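Local coordinates for protein mosquitocidal toxin (Lysinibacillus sphaericus, PDB 2VSE) that kills mosquitoes as a holotoxin, probably by ADP-ribosylating host proteins with one domain while ricin-B-like lectin domains bind sugars on cells, at residues I215-W220 with V267-E272; I196-I201 with I408-Y413. One frame throughout, in Å; residues are numbered along the deposited sequence.

Overall arrangement
Both contacts lie in the seam between the ADP-ribosyltransferase part of the toxin and the first ricin-B-like lectin repeat region, with centres about 11 Å apart. Contact 1 joins the edge strand 217-219 to the segment leading into strand 271-277; contact 2 sets the turn after strand 190-196 against the end of strand 406-410 and the residues just after it. On each side the two contacts share a sheet: strands 190-196 and 217-219 run parallel, V218 O lying 2.8 Å from I196 N, while strands 271-277 and 406-410 are antiparallel neighbours, and E272 OE1 lies 2.7 Å from T411 OG1. Both segments of contact 1 fall in sequence between the two segments of contact 2.

Contact 1: I215-W220 with V267-E272; sequences ISKVFW and VIQNSE
This contact belongs to the junction between the mixed sheet of the ADP-ribosyltransferase fold and the first ricin-type beta-trefoil region: K217 and F219, on strand 217-219, meet Q269 and S271 where the chain enters strand 271-277. The two backbones stay well apart, with K217 CA 7.5 Å from Q269 CA, and side chains fill the gap. K217 and F219 alternate with V218, whose side chain turns back onto strand 190-196, the parallel neighbour of this edge strand.

The F219 ring packs on both Q269 and S271. Its CE2 corner comes within 3.5 Å of Q269 CB, while S271 CB sits obliquely beside the CD2-CE2 bond; N270 O approaches the ring edge near its plane. Ring and Q269 amide are turned 49° against each other. K410 of strand 406-410 touches both F219 and S271, extending the packing to the next strand of the lectin sheet.

Q269 folds over at chi2 (-56°), which swings its amide out of line with the start of the chain and over the aliphatic part of K217, the two side chains crossing nearly at a right angle. Here OE1 of Q269 lies 3.4 Å from K217 CB, a van der Waals approach to methylene carbons. The lysine bends at chi2 and chi4, and its NZ makes a weak hydrogen bond to V209 O. Q269 is anchored through its backbone as well: its N donates to N207 OD1 and its O accepts from Y273 OH. A water bridges the two segments: it donates to Q269 OE1 at 2.9 Å and accepts a weak bond from K217 N at 3.4 Å.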
loop_
_atom_site.group_PDB
_atom_site.type_symbol
_atom_site.label_atom_id
_atom_site.label_comp_id
_atom_site.label_asym_id
_atom_site.label_seq_id
_atom_site.Cartn_x
_atom_site.Cartn_y
_atom_site.Cartn_z
ATOM N N ILE A 215 -0.991 27.495 19.630
ATOM C CA ILE A 215 -1.618 26.976 18.423
ATOM C C ILE A 215 -2.322 25.676 18.792
ATOM O O ILE A 215 -1.713 24.754 19.335
ATOM C CB ILE A 215 -0.616 26.747 17.287
ATOM C CG1 ILE A 215 -0.017 28.086 16.849
ATOM C CG2 ILE A 215 -1.299 26.059 16.115
ATOM C CD1 ILE A 215 1.122 27.958 15.878
ATOM N N SER A 216 -3.615 25.630 18.504
ATOM C CA SER A 216 -4.462 24.546 18.943
ATOM C C SER A 216 -4.172 23.232 18.197
ATOM O O SER A 216 -3.888 23.227 16.997
ATOM C CB SER A 216 -5.933 24.949 18.800
ATOM O OG SER A 216 -6.332 24.923 17.437
ATOM N N LYS A 217 -4.228 22.131 18.943
ATOM C CA LYS A 217 -4.079 20.789 18.417
ATOM C C LYS A 217 -5.467 20.189 18.333
ATOM O O LYS A 217 -6.242 20.310 19.271
ATOM C CB LYS A 217 -3.217 19.932 19.348
ATOM C CG LYS A 217 -1.872 20.537 19.735
ATOM C CD LYS A 217 -0.842 19.440 19.971
ATOM C CE LYS A 217 0.559 20.008 20.161
ATOM N NZ LYS A 217 0.994 19.936 21.569
ATOM N N VAL A 218 -5.796 19.554 17.215
ATOM C CA VAL A 218 -7.087 18.872 17.116
ATOM C C VAL A 218 -7.011 17.456 16.573
ATOM O O VAL A 218 -6.288 17.178 15.622
ATOM C CB VAL A 218 -8.232 19.733 16.437
ATOM C CG1 VAL A 218 -7.722 21.045 15.855
ATOM C CG2 VAL A 218 -9.040 18.922 15.421
ATOM N N PHE A 219 -7.729 16.563 17.249
ATOM C CA PHE A 219 -7.867 15.178 16.847
ATOM C C PHE A 219 -8.841 15.087 15.675
ATOM O O PHE A 219 -10.021 15.410 15.794
ATOM C CB PHE A 219 -8.338 14.321 18.032
ATOM C CG PHE A 219 -7.274 14.080 19.064
ATOM C CD1 PHE A 219 -6.180 13.272 18.779
ATOM C CD2 PHE A 219 -7.368 14.655 20.323
ATOM C CE1 PHE A 219 -5.196 13.039 19.726
ATOM C CE2 PHE A 219 -6.384 14.434 21.283
ATOM C CZ PHE A 219 -5.296 13.628 20.983
ATOM N N TRP A 220 -8.316 14.655 14.539
ATOM C CA TRP A 220 -9.067 14.557 13.299
ATOM C C TRP A 220 -10.089 13.415 13.296
ATOM O O TRP A 220 -9.853 12.350 13.874
ATOM C CB TRP A 220 -8.072 14.366 12.154
ATOM C CG TRP A 220 -8.677 14.203 10.803
ATOM C CD1 TRP A 220 -9.010 15.195 9.935
ATOM C CD2 TRP A 220 -9.003 12.974 10.156
ATOM N NE1 TRP A 220 -9.534 14.664 8.786
ATOM C CE2 TRP A 220 -9.540 13.298 8.892
ATOM C CE3 TRP A 220 -8.908 11.627 10.526
ATOM C CZ2 TRP A 220 -9.982 12.321 7.989
ATOM C CZ3 TRP A 220 -9.341 10.655 9.628
ATOM C CH2 TRP A 220 -9.871 11.011 8.374
ATOM N N VAL A 267 1.438 18.214 27.359
ATOM C CA VAL A 267 0.226 17.984 28.106
ATOM C C VAL A 267 -0.522 16.851 27.442
ATOM O O VAL A 267 -0.167 16.426 26.335
ATOM C CB VAL A 267 -0.662 19.249 28.133
ATOM C CG1 VAL A 267 0.012 20.373 28.945
ATOM C CG2 VAL A 267 -0.979 19.714 26.719
ATOM N N ILE A 268 -1.541 16.340 28.119
ATOM C CA ILE A 268 -2.467 15.419 27.492
ATOM C C ILE A 268 -3.566 16.267 26.863
ATOM O O ILE A 268 -4.245 17.009 27.566
ATOM C CB ILE A 268 -3.048 14.415 28.513
ATOM C CG1 ILE A 268 -1.926 13.582 29.155
ATOM C CG2 ILE A 268 -4.102 13.527 27.868
ATOM C CD1 ILE A 268 -1.010 12.813 28.168
ATOM N N GLN A 269 -3.707 16.188 25.540
ATOM C CA GLN A 269 -4.755 16.917 24.819
ATOM C C GLN A 269 -6.125 16.413 25.252
ATOM O O GLN A 269 -6.283 15.217 25.467
ATOM C CB GLN A 269 -4.604 16.731 23.303
ATOM C CG GLN A 269 -3.406 17.410 22.679
ATOM C CD GLN A 269 -3.363 18.911 22.967
ATOM O OE1 GLN A 269 -4.254 19.670 22.563
ATOM N NE2 GLN A 269 -2.322 19.339 23.670
ATOM N N ASN A 270 -7.101 17.320 25.376
ATOM C CA ASN A 270 -8.474 16.956 25.765
ATOM C C ASN A 270 -9.104 16.002 24.758
ATOM O O ASN A 270 -9.384 16.401 23.627
ATOM C CB ASN A 270 -9.389 18.189 25.878
ATOM C CG ASN A 270 -8.958 19.158 26.956
ATOM O OD1 ASN A 270 -8.021 18.901 27.716
ATOM N ND2 ASN A 270 -9.644 20.294 27.027
ATOM N N SER A 271 -9.332 14.755 25.168
ATOM C CA SER A 271 -10.033 13.789 24.319
ATOM C C SER A 271 -10.406 12.508 25.044
ATOM O O SER A 271 -10.244 12.396 26.255
ATOM C CB SER A 271 -9.213 13.449 23.065
ATOM O OG SER A 271 -10.073 13.053 22.020
ATOM N N GLU A 272 -10.918 11.548 24.283
ATOM C CA GLU A 272 -11.261 10.244 24.821
ATOM C C GLU A 272 -10.053 9.316 24.791
ATOM O O GLU A 272 -9.422 9.141 23.746
ATOM C CB GLU A 272 -12.405 9.637 24.027
ATOM C CG GLU A 272 -12.911 8.341 24.600
ATOM C CD GLU A 272 -14.006 7.763 23.763
ATOM O OE1 GLU A 272 -13.745 7.422 22.593
ATOM O OE2 GLU A 272 -15.131 7.653 24.279
HETATM O O HOH W 1 -4.162 22.560 22.270
#

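Contact 2: I196-I201 with I408-Y413; sequences INPNFI and IEKTNY
P198 and N199, in the type I turn that follows strand 190-196, meet N412 just beyond the end of strand 406-410. The turn runs from N197 to F200 and is closed by F200 N donating to N197 O at 3.0 Å. N197 also folds an Asx turn: N199 N bonds to its OD1 at 3.1 Å, coming from above the carbonyl plane, while N197 ND2 is held by I180 O.

Next, P198 turns the CB side of its ring to K410 CG, T411 O and N412 OD1, and its carbonyl oxygen lies 3.3 Å from N412 CB. N199 then supplies the polar link. N412 ND2 donates to N199 OD1 at 3.3 Å, a long but fairly straight bond (159°) that lands on a lone pair in the carbonyl plane, although the two amide planes are 41° apart. With CG anti to the backbone N (chi1 163°), N412 reaches across to lay its amide against N199 CA and CB. The same N199 OD1 accepts from R503 NH1, so two donors grip it.

Across the seam, K410 bends back so that NZ bonds to T411 O at 2.8 Å and to E272 O. The turn leaves the end of strand 190-196 and meets the end of lectin strand 406-410, which pairs with 271-277, while R503 of strand 498-503 reaches in from the second lectin region.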
loop_
_atom_site.group_PDB
_atom_site.type_symbol
_atom_site.label_atom_id
_atom_site.label_comp_id
_atom_site.label_asym_id
_atom_site.label_seq_id
_atom_site.Cartn_x
_atom_site.Cartn_y
_atom_site.Cartn_z
ATOM N N ILE A 196 -3.940 16.008 14.571
ATOM C CA ILE A 196 -3.432 14.731 15.063
ATOM C C ILE A 196 -4.378 13.627 14.606
ATOM O O ILE A 196 -5.605 13.789 14.672
ATOM C CB ILE A 196 -3.269 14.725 16.605
ATOM C CG1 ILE A 196 -2.488 15.969 17.063
ATOM C CG2 ILE A 196 -2.571 13.450 17.077
ATOM C CD1 ILE A 196 -2.452 16.162 18.561
ATOM N N ASN A 197 -3.785 12.525 14.132
ATOM C CA ASN A 197 -4.485 11.394 13.532
ATOM C C ASN A 197 -4.654 10.240 14.523
ATOM O O ASN A 197 -3.697 9.518 14.795
ATOM C CB ASN A 197 -3.688 10.899 12.321
ATOM C CG ASN A 197 -4.341 9.715 11.629
ATOM O OD1 ASN A 197 -5.512 9.414 11.851
ATOM N ND2 ASN A 197 -3.585 9.046 10.770
ATOM N N PRO A 198 -5.872 10.055 15.062
ATOM C CA PRO A 198 -6.143 8.970 16.006
ATOM C C PRO A 198 -5.713 7.595 15.506
ATOM O O PRO A 198 -5.344 6.736 16.307
ATOM C CB PRO A 198 -7.664 9.028 16.159
ATOM C CG PRO A 198 -7.974 10.458 15.970
ATOM C CD PRO A 198 -7.072 10.883 14.844
ATOM N N ASN A 199 -5.743 7.404 14.191
ATOM C CA ASN A 199 -5.494 6.109 13.573
ATOM C C ASN A 199 -3.997 5.826 13.346
ATOM O O ASN A 199 -3.642 4.805 12.760
ATOM C CB ASN A 199 -6.304 6.005 12.259
ATOM C CG ASN A 199 -6.166 4.643 11.553
ATOM O OD1 ASN A 199 -6.339 3.572 12.149
ATOM N ND2 ASN A 199 -5.879 4.694 10.264
ATOM N N PHE A 200 -3.131 6.717 13.821
ATOM C CA PHE A 200 -1.694 6.496 13.751
ATOM C C PHE A 200 -1.332 5.173 14.411
ATOM O O PHE A 200 -1.920 4.807 15.417
ATOM C CB PHE A 200 -0.918 7.649 14.405
ATOM C CG PHE A 200 0.576 7.461 14.395
ATOM C CD1 PHE A 200 1.282 7.414 13.187
ATOM C CD2 PHE A 200 1.278 7.321 15.584
ATOM C CE1 PHE A 200 2.675 7.249 13.170
ATOM C CE2 PHE A 200 2.668 7.145 15.572
ATOM C CZ PHE A 200 3.366 7.112 14.360
ATOM N N ILE A 201 -0.349 4.482 13.842
ATOM C CA ILE A 201 -0.011 3.122 14.238
ATOM C C ILE A 201 0.285 2.918 15.731
ATOM O O ILE A 201 0.070 1.820 16.258
ATOM C CB ILE A 201 1.149 2.563 13.374
ATOM C CG1 ILE A 201 1.112 1.036 13.352
ATOM C CG2 ILE A 201 2.508 3.093 13.849
ATOM C CD1 ILE A 201 0.026 0.460 12.514
ATOM N N ILE A 408 -1.521 6.078 28.449
ATOM C CA ILE A 408 -2.695 6.861 28.092
ATOM C C ILE A 408 -2.870 6.729 26.587
ATOM O O ILE A 408 -2.163 7.382 25.814
ATOM C CB ILE A 408 -2.549 8.335 28.502
ATOM C CG1 ILE A 408 -2.316 8.434 30.016
ATOM C CG2 ILE A 408 -3.800 9.135 28.103
ATOM C CD1 ILE A 408 -1.954 9.808 30.509
ATOM N N GLU A 409 -3.805 5.873 26.183
ATOM C CA GLU A 409 -3.979 5.522 24.775
ATOM C C GLU A 409 -5.201 6.194 24.158
ATOM O O GLU A 409 -6.307 6.077 24.680
ATOM C CB GLU A 409 -4.057 3.997 24.600
ATOM C CG GLU A 409 -4.160 3.573 23.150
ATOM C CD GLU A 409 -4.308 2.065 22.946
ATOM O OE1 GLU A 409 -3.517 1.279 23.531
ATOM O OE2 GLU A 409 -5.202 1.673 22.161
ATOM N N LYS A 410 -4.987 6.880 23.038
ATOM C CA LYS A 410 -6.063 7.539 22.305
ATOM C C LYS A 410 -7.008 6.502 21.702
ATOM O O LYS A 410 -6.562 5.569 21.048
ATOM C CB LYS A 410 -5.493 8.439 21.199
ATOM C CG LYS A 410 -6.553 9.079 20.295
ATOM C CD LYS A 410 -7.388 10.125 21.047
ATOM C CE LYS A 410 -8.670 10.489 20.303
ATOM N NZ LYS A 410 -9.859 9.682 20.757
ATOM N N THR A 411 -8.310 6.660 21.923
ATOM C CA THR A 411 -9.260 5.738 21.329
ATOM C C THR A 411 -9.353 6.062 19.861
ATOM O O THR A 411 -9.263 7.229 19.471
ATOM C CB THR A 411 -10.658 5.799 21.972
ATOM O OG1 THR A 411 -11.137 7.154 21.961
ATOM C CG2 THR A 411 -10.621 5.267 23.399
ATOM N N ASN A 412 -9.526 5.015 19.055
ATOM C CA ASN A 412 -9.511 5.125 17.609
ATOM C C ASN A 412 -10.388 4.038 16.997
ATOM O O ASN A 412 -10.214 2.861 17.296
ATOM C CB ASN A 412 -8.066 5.042 17.106
ATOM C CG ASN A 412 -7.976 4.746 15.638
ATOM O OD1 ASN A 412 -8.556 5.449 14.811
ATOM N ND2 ASN A 412 -7.225 3.708 15.293
ATOM N N TYR A 413 -11.312 4.435 16.126
ATOM C CA TYR A 413 -12.343 3.526 15.639
ATOM C C TYR A 413 -12.302 3.296 14.134
ATOM O O TYR A 413 -12.559 2.180 13.668
ATOM C CB TYR A 413 -13.731 4.018 16.064
ATOM C CG TYR A 413 -13.824 4.227 17.552
ATOM C CD1 TYR A 413 -13.977 3.136 18.416
ATOM C CD2 TYR A 413 -13.715 5.503 18.104
ATOM C CE1 TYR A 413 -14.038 3.313 19.772
ATOM C CE2 TYR A 413 -13.768 5.687 19.465
ATOM C CZ TYR A 413 -13.938 4.591 20.294
ATOM O OH TYR A 413 -14.005 4.768 21.652
#